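Local coordinates for CRISPR/cas2 protein (Pyrococcus horikoshii OT3, PDB 6K2E) that is a dimeric Cas2 protein with a ferredoxin-like fold that probably takes part in CRISPR adaptation and possibly binds nucleic acid, at residues G1-N13 with N33-L45. Numbering follows the deposited sequence.
Sequences GSHMYVIVVYDVN and NSVFEGELSKAQL
Met4 and Leu40 face each other as a hydrogen-bonded pair where strands 3-11 and 35-41 run antiparallel, the central pair of the ferredoxin-like β-α-β-β-α-β fold of Cas2 proteins. Met4 N donates to Leu40 O at 3.1 Å, and Leu40 N returns the bond to Met4 O. Bends at chi2 and chi3 carry the Met4 methyl to the start of helix 42-55, where CE lies 3.9 Å from Lys42 CA and also meets Leu45 CD2. Val6 and Leu40 share this face of the sheet, and Leu45 packs on it from the helix: Val6 CG2 approaches Leu40 CD1 at 3.9 Å, while Val6 CG1 touches both Leu45 methyls.

The Tyr5 ring lies on the other face of the sheet, over the backbone of Gly38, whose carbonyl carbon sits 3.5 Å above the ring plane. Tyr5 OH donates to Glu37 OE1 (3.0 Å) on the anti side, 25° out of the carboxylate plane; Glu37 OE2 forms a salt bridge with Arg31 and a hydrogen bond with Tyr65 OH of the second subunit. At the far end, Ser34 lies over a face of the Tyr10 ring, its CB 3.8 Å from the centroid, and Ser34 OG donates to Tyr10 O at 2.6 Å.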
ATOM      1  N   GLY A   1     -21.171 -12.255 -10.602  1.00 70.16           N
ATOM      2  CA  GLY A   1     -20.767 -10.917 -10.195  1.00 67.62           C
ATOM      3  C   GLY A   1     -19.397 -10.501 -10.691  1.00 65.18           C
ATOM      4  O   GLY A   1     -18.506 -11.342 -10.810  1.00 68.97           O
ATOM      5  N   SER A   2     -19.220  -9.211 -10.995  1.00 61.41           N
ATOM      6  CA  SER A   2     -17.913  -8.712 -11.411  1.00 57.04           C
ATOM      7  C   SER A   2     -17.016  -8.548 -10.192  1.00 60.78           C
ATOM      8  O   SER A   2     -17.428  -7.989  -9.167  1.00 51.25           O
ATOM      9  CB  SER A   2     -18.024  -7.382 -12.154  1.00 62.05           C
ATOM     10  OG  SER A   2     -16.730  -6.917 -12.522  1.00 64.51           O
ATOM     11  N   HIS A   3     -15.783  -9.016 -10.316  1.00 57.12           N
ATOM     12  CA  HIS A   3     -14.862  -9.058  -9.198  1.00 44.18           C
ATOM     13  C   HIS A   3     -13.622  -8.208  -9.440  1.00 47.93           C
ATOM     14  O   HIS A   3     -13.171  -8.022 -10.580  1.00 51.10           O
ATOM     15  CB  HIS A   3     -14.493 -10.500  -8.883  1.00 38.39           C
ATOM     16  CG  HIS A   3     -15.332 -11.073  -7.795  1.00 37.95           C
ATOM     17  ND1 HIS A   3     -16.703 -11.126  -7.878  1.00 41.54           N
ATOM     18  CD2 HIS A   3     -15.011 -11.516  -6.557  1.00 36.77           C
ATOM     19  CE1 HIS A   3     -17.189 -11.623  -6.756  1.00 48.47           C
ATOM     20  NE2 HIS A   3     -16.183 -11.863  -5.935  1.00 37.10           N
ATOM     21  N   MET A   4     -13.111  -7.653  -8.342  1.00 38.11           N
ATOM     22  CA  MET A   4     -11.913  -6.828  -8.349  1.00 43.09           C
ATOM     23  C   MET A   4     -10.950  -7.331  -7.286  1.00 32.74           C
ATOM     24  O   MET A   4     -11.325  -8.098  -6.398  1.00 32.23           O
ATOM     25  CB  MET A   4     -12.208  -5.342  -8.086  1.00 43.23           C
ATOM     26  CG  MET A   4     -12.748  -4.555  -9.279  1.00 49.56           C
ATOM     27  SD  MET A   4     -14.526  -4.516  -9.316  1.00 69.74           S
ATOM     28  CE  MET A   4     -14.821  -4.067  -7.603  1.00 47.95           C
ATOM     29  N   TYR A   5      -9.687  -6.940  -7.419  1.00 28.68           N
ATOM     30  CA  TYR A   5      -8.700  -7.126  -6.361  1.00 28.28           C
ATOM     31  C   TYR A   5      -8.354  -5.774  -5.740  1.00 25.67           C
ATOM     32  O   TYR A   5      -8.209  -4.783  -6.458  1.00 25.42           O
ATOM     33  CB  TYR A   5      -7.438  -7.810  -6.904  1.00 26.20           C
ATOM     34  CG  TYR A   5      -6.598  -8.454  -5.833  1.00 26.09           C
ATOM     35  CD1 TYR A   5      -5.543  -7.765  -5.219  1.00 26.45           C
ATOM     36  CD2 TYR A   5      -6.861  -9.739  -5.418  1.00 24.90           C
ATOM     37  CE1 TYR A   5      -4.784  -8.364  -4.219  1.00 23.33           C
ATOM     38  CE2 TYR A   5      -6.097 -10.346  -4.430  1.00 23.89           C
ATOM     39  CZ  TYR A   5      -5.079  -9.657  -3.832  1.00 22.95           C
ATOM     40  OH  TYR A   5      -4.358 -10.288  -2.858  1.00 23.59           O
ATOM     41  N   VAL A   6      -8.188  -5.731  -4.412  1.00 23.52           N
ATOM     42  CA  VAL A   6      -7.877  -4.466  -3.749  1.00 25.42           C
ATOM     43  C   VAL A   6      -6.645  -4.601  -2.864  1.00 23.31           C
ATOM     44  O   VAL A   6      -6.358  -5.673  -2.329  1.00 23.19           O
ATOM     45  CB  VAL A   6      -9.055  -3.907  -2.916  1.00 22.76           C
ATOM     46  CG1 VAL A   6     -10.143  -3.373  -3.824  1.00 20.13           C
ATOM     47  CG2 VAL A   6      -9.595  -4.948  -1.986  1.00 28.16           C
ATOM     48  N   ILE A   7      -5.911  -3.493  -2.722  1.00 22.18           N
ATOM     49  CA  ILE A   7      -4.837  -3.344  -1.737  1.00 21.25           C
ATOM     50  C   ILE A   7      -5.170  -2.109  -0.921  1.00 18.74           C
ATOM     51  O   ILE A   7      -5.387  -1.033  -1.488  1.00 21.14           O
ATOM     52  CB  ILE A   7      -3.442  -3.184  -2.370  1.00 21.35           C
ATOM     53  CG1 ILE A   7      -3.049  -4.380  -3.210  1.00 20.58           C
ATOM     54  CG2 ILE A   7      -2.373  -3.013  -1.294  1.00 17.55           C
ATOM     55  CD1 ILE A   7      -1.750  -4.122  -3.966  1.00 22.69           C
ATOM     56  N   VAL A   8      -5.277  -2.273   0.392  1.00 18.02           N
ATOM     57  CA  VAL A   8      -5.728  -1.225   1.308  1.00 18.62           C
ATOM     58  C   VAL A   8      -4.593  -0.871   2.259  1.00 18.94           C
ATOM     59  O   VAL A   8      -4.063  -1.746   2.953  1.00 16.32           O
ATOM     60  CB  VAL A   8      -6.984  -1.639   2.090  1.00 21.10           C
ATOM     61  CG1 VAL A   8      -7.231  -0.698   3.237  1.00 17.71           C
ATOM     62  CG2 VAL A   8      -8.184  -1.665   1.161  1.00 23.36           C
ATOM     63  N   VAL A   9      -4.200   0.400   2.267  1.00 17.71           N
ATOM     64  CA  VAL A   9      -3.245   0.930   3.234  1.00 18.10           C
ATOM     65  C   VAL A   9      -3.957   2.002   4.040  1.00 18.61           C
ATOM     66  O   VAL A   9      -4.463   2.972   3.460  1.00 18.75           O
ATOM     67  CB  VAL A   9      -1.994   1.510   2.554  1.00 15.19           C
ATOM     68  CG1 VAL A   9      -0.902   1.653   3.548  1.00 13.14           C
ATOM     69  CG2 VAL A   9      -1.540   0.642   1.379  1.00 14.64           C
ATOM     70  N   TYR A  10      -4.023   1.829   5.364  1.00 15.45           N
ATOM     71  CA  TYR A  10      -4.671   2.836   6.202  1.00 19.97           C
ATOM     72  C   TYR A  10      -3.662   3.599   7.042  1.00 20.47           C
ATOM     73  O   TYR A  10      -2.590   3.107   7.383  1.00 23.16           O
ATOM     74  CB  TYR A  10      -5.752   2.267   7.138  1.00 20.31           C
ATOM     75  CG  TYR A  10      -5.277   1.358   8.247  1.00 18.77           C
ATOM     76  CD1 TYR A  10      -5.030   1.837   9.524  1.00 22.34           C
ATOM     77  CD2 TYR A  10      -5.119   0.012   8.021  1.00 20.02           C
ATOM     78  CE1 TYR A  10      -4.603   0.984  10.529  1.00 25.39           C
ATOM     79  CE2 TYR A  10      -4.724  -0.829   9.004  1.00 21.12           C
ATOM     80  CZ  TYR A  10      -4.456  -0.352  10.252  1.00 23.04           C
ATOM     81  OH  TYR A  10      -4.045  -1.239  11.224  1.00 32.93           O
ATOM     82  N   ASP A  11      -4.027   4.822   7.348  1.00 20.12           N
ATOM     83  CA  ASP A  11      -3.264   5.676   8.237  1.00 17.27           C
ATOM     84  C   ASP A  11      -4.303   6.425   9.067  1.00 21.45           C
ATOM     85  O   ASP A  11      -4.936   7.364   8.580  1.00 21.77           O
ATOM     86  CB  ASP A  11      -2.356   6.588   7.450  1.00 21.74           C
ATOM     87  CG  ASP A  11      -1.533   7.461   8.330  1.00 30.51           C
ATOM     88  OD1 ASP A  11      -0.592   6.927   8.955  1.00 28.58           O
ATOM     89  OD2 ASP A  11      -1.839   8.675   8.402  1.00 34.30           O
ATOM     90  N   VAL A  12      -4.605   5.894  10.251  1.00 22.36           N
ATOM     91  CA  VAL A  12      -5.631   6.441  11.125  1.00 21.20           C
ATOM     92  C   VAL A  12      -5.010   6.678  12.491  1.00 25.75           C
ATOM     93  O   VAL A  12      -3.976   6.101  12.837  1.00 23.79           O
ATOM     94  CB  VAL A  12      -6.904   5.561  11.235  1.00 23.79           C
ATOM     95  CG1 VAL A  12      -7.444   5.205   9.858  1.00 24.66           C
ATOM     96  CG2 VAL A  12      -6.681   4.323  12.071  1.00 23.38           C
ATOM     97  N   ASN A  13      -5.656   7.561  13.260  1.00 26.52           N
ATOM     98  CA  ASN A  13      -5.262   7.854  14.635  1.00 24.84           C
ATOM     99  C   ASN A  13      -5.319   6.600  15.516  1.00 27.48           C
ATOM    100  O   ASN A  13      -6.068   5.656  15.247  1.00 29.87           O
ATOM    101  CB  ASN A  13      -6.191   8.936  15.188  1.00 31.09           C
ATOM    102  CG  ASN A  13      -5.768   9.442  16.541  1.00 34.09           C
ATOM    103  OD1 ASN A  13      -6.237   8.958  17.584  1.00 28.54           O
ATOM    104  ND2 ASN A  13      -4.861  10.407  16.538  1.00 35.36           N
ATOM    105  N   ASN A  33       1.615  -4.852   8.496  1.00 26.44           N
ATOM    106  CA  ASN A  33       1.264  -3.911   9.555  1.00 28.39           C
ATOM    107  C   ASN A  33      -0.060  -3.170   9.388  1.00 28.36           C
ATOM    108  O   ASN A  33      -0.985  -3.291  10.203  1.00 26.69           O
ATOM    109  CB  ASN A  33       2.400  -2.879   9.647  1.00 34.13           C
ATOM    110  CG  ASN A  33       3.788  -3.514   9.541  1.00 34.84           C
ATOM    111  OD1 ASN A  33       4.328  -3.658   8.442  1.00 39.80           O
ATOM    112  ND2 ASN A  33       4.366  -3.902  10.676  1.00 38.26           N
ATOM    113  N   SER A  34      -0.202  -2.479   8.280  1.00 29.31           N
ATOM    114  CA  SER A  34      -1.425  -1.734   8.044  1.00 22.95           C
ATOM    115  C   SER A  34      -1.884  -1.910   6.596  1.00 22.92           C
ATOM    116  O   SER A  34      -2.622  -1.072   6.059  1.00 19.04           O
ATOM    117  CB  SER A  34      -1.205  -0.275   8.444  1.00 18.87           C
ATOM    118  OG  SER A  34      -1.960   0.605   7.649  1.00 30.24           O
ATOM    119  N   VAL A  35      -1.487  -3.027   5.981  1.00 20.49           N
ATOM    120  CA  VAL A  35      -1.778  -3.358   4.593  1.00 23.62           C
ATOM    121  C   VAL A  35      -2.680  -4.590   4.576  1.00 23.69           C
ATOM    122  O   VAL A  35      -2.371  -5.605   5.214  1.00 25.60           O
ATOM    123  CB  VAL A  35      -0.497  -3.604   3.787  1.00 23.37           C
ATOM    124  CG1 VAL A  35      -0.856  -4.056   2.366  1.00 20.88           C
ATOM    125  CG2 VAL A  35       0.359  -2.329   3.763  1.00 13.53           C
ATOM    126  N   PHE A  36      -3.828  -4.465   3.915  1.00 21.43           N
ATOM    127  CA  PHE A  36      -4.750  -5.567   3.684  1.00 22.42           C
ATOM    128  C   PHE A  36      -4.949  -5.770   2.186  1.00 22.76           C
ATOM    129  O   PHE A  36      -4.929  -4.812   1.405  1.00 24.92           O
ATOM    130  CB  PHE A  36      -6.101  -5.292   4.326  1.00 24.41           C
ATOM    131  CG  PHE A  36      -6.128  -5.482   5.811  1.00 27.37           C
ATOM    132  CD1 PHE A  36      -5.654  -4.493   6.664  1.00 27.03           C
ATOM    133  CD2 PHE A  36      -6.654  -6.644   6.358  1.00 27.77           C
ATOM    134  CE1 PHE A  36      -5.691  -4.679   8.045  1.00 30.33           C
ATOM    135  CE2 PHE A  36      -6.689  -6.833   7.724  1.00 28.00           C
ATOM    136  CZ  PHE A  36      -6.208  -5.863   8.565  1.00 26.67           C
ATOM    137  N   GLU A  37      -5.209  -7.007   1.779  1.00 22.57           N
ATOM    138  CA  GLU A  37      -5.463  -7.236   0.363  1.00 23.47           C
ATOM    139  C   GLU A  37      -6.392  -8.425   0.177  1.00 22.40           C
ATOM    140  O   GLU A  37      -6.632  -9.201   1.103  1.00 21.20           O
ATOM    141  CB  GLU A  37      -4.157  -7.436  -0.423  1.00 24.00           C
ATOM    142  CG  GLU A  37      -3.223  -8.470   0.159  1.00 24.09           C
ATOM    143  CD  GLU A  37      -1.918  -8.580  -0.600  1.00 24.52           C
ATOM    144  OE1 GLU A  37      -1.949  -8.799  -1.827  1.00 26.35           O
ATOM    145  OE2 GLU A  37      -0.857  -8.471   0.037  1.00 25.16           O
ATOM    146  N   GLY A  38      -6.940  -8.534  -1.022  1.00 21.89           N
ATOM    147  CA  GLY A  38      -7.757  -9.678  -1.378  1.00 22.19           C
ATOM    148  C   GLY A  38      -8.817  -9.334  -2.405  1.00 24.25           C
ATOM    149  O   GLY A  38      -9.018  -8.182  -2.780  1.00 24.58           O
ATOM    150  N   GLU A  39      -9.531 -10.378  -2.818  1.00 25.24           N
ATOM    151  CA  GLU A  39     -10.625 -10.240  -3.764  1.00 25.37           C
ATOM    152  C   GLU A  39     -11.879  -9.724  -3.074  1.00 25.98           C
ATOM    153  O   GLU A  39     -12.208 -10.122  -1.956  1.00 28.43           O
ATOM    154  CB  GLU A  39     -10.947 -11.589  -4.386  1.00 33.95           C
ATOM    155  CG  GLU A  39     -10.232 -11.949  -5.654  1.00 42.14           C
ATOM    156  CD  GLU A  39     -10.902 -13.136  -6.295  1.00 50.52           C
ATOM    157  OE1 GLU A  39     -10.275 -14.214  -6.382  1.00 42.94           O
ATOM    158  OE2 GLU A  39     -12.088 -12.985  -6.667  1.00 51.21           O
ATOM    159  N   LEU A  40     -12.601  -8.868  -3.767  1.00 25.29           N
ATOM    160  CA  LEU A  40     -13.851  -8.338  -3.266  1.00 25.83           C
ATOM    161  C   LEU A  40     -14.812  -8.183  -4.430  1.00 28.93           C
ATOM    162  O   LEU A  40     -14.416  -7.786  -5.525  1.00 29.23           O
ATOM    163  CB  LEU A  40     -13.654  -6.988  -2.587  1.00 29.18           C
ATOM    164  CG  LEU A  40     -13.168  -6.964  -1.153  1.00 32.55           C
ATOM    165  CD1 LEU A  40     -13.176  -5.510  -0.675  1.00 31.08           C
ATOM    166  CD2 LEU A  40     -14.029  -7.849  -0.284  1.00 26.78           C
ATOM    167  N   SER A  41     -16.085  -8.440  -4.173  1.00 37.47           N
ATOM    168  CA  SER A  41     -17.095  -8.093  -5.148  1.00 36.26           C
ATOM    169  C   SER A  41     -17.352  -6.600  -5.068  1.00 38.96           C
ATOM    170  O   SER A  41     -16.865  -5.908  -4.171  1.00 44.27           O
ATOM    171  CB  SER A  41     -18.379  -8.865  -4.876  1.00 34.87           C
ATOM    172  OG  SER A  41     -19.159  -8.171  -3.918  1.00 34.29           O
ATOM    173  N   LYS A  42     -18.190  -6.097  -5.963  1.00 43.47           N
ATOM    174  CA  LYS A  42     -18.386  -4.660  -6.010  1.00 36.11           C
ATOM    175  C   LYS A  42     -19.336  -4.201  -4.917  1.00 38.19           C
ATOM    176  O   LYS A  42     -19.148  -3.118  -4.356  1.00 37.13           O
ATOM    177  CB  LYS A  42     -18.925  -4.271  -7.379  1.00 38.09           C
ATOM    178  CG  LYS A  42     -18.687  -2.854  -7.767  1.00 41.35           C
ATOM    179  CD  LYS A  42     -18.209  -2.744  -9.191  1.00 49.64           C
ATOM    180  CE  LYS A  42     -18.996  -3.582 -10.196  1.00 65.72           C
ATOM    181  NZ  LYS A  42     -18.155  -3.971 -11.383  1.00 66.69           N
ATOM    182  N   ALA A  43     -20.306  -5.041  -4.552  1.00 38.79           N
ATOM    183  CA  ALA A  43     -21.154  -4.739  -3.407  1.00 32.27           C
ATOM    184  C   ALA A  43     -20.369  -4.815  -2.118  1.00 34.68           C
ATOM    185  O   ALA A  43     -20.607  -4.020  -1.202  1.00 39.23           O
ATOM    186  CB  ALA A  43     -22.346  -5.697  -3.365  1.00 28.37           C
ATOM    187  N   GLN A  44     -19.400  -5.724  -2.047  1.00 33.62           N
ATOM    188  CA  GLN A  44     -18.612  -5.848  -0.836  1.00 34.51           C
ATOM    189  C   GLN A  44     -17.611  -4.704  -0.717  1.00 37.04           C
ATOM    190  O   GLN A  44     -17.398  -4.206   0.395  1.00 35.25           O
ATOM    191  CB  GLN A  44     -17.921  -7.213  -0.798  1.00 38.48           C
ATOM    192  CG  GLN A  44     -18.823  -8.341  -0.289  1.00 41.34           C
ATOM    193  CD  GLN A  44     -18.198  -9.728  -0.434  1.00 49.55           C
ATOM    194  OE1 GLN A  44     -16.986  -9.887  -0.303  1.00 48.56           O
ATOM    195  NE2 GLN A  44     -19.037 -10.745  -0.684  1.00 50.29           N
ATOM    196  N   LEU A  45     -17.050  -4.229  -1.847  1.00 34.88           N
ATOM    197  CA  LEU A  45     -16.136  -3.086  -1.802  1.00 30.71           C
ATOM    198  C   LEU A  45     -16.869  -1.812  -1.401  1.00 28.56           C
ATOM    199  O   LEU A  45     -16.354  -1.022  -0.606  1.00 27.38           O
ATOM    200  CB  LEU A  45     -15.439  -2.898  -3.157  1.00 29.58           C
ATOM    201  CG  LEU A  45     -14.478  -1.693  -3.289  1.00 27.13           C
ATOM    202  CD1 LEU A  45     -13.433  -1.656  -2.165  1.00 21.81           C
ATOM    203  CD2 LEU A  45     -13.779  -1.609  -4.639  1.00 19.77           C
TER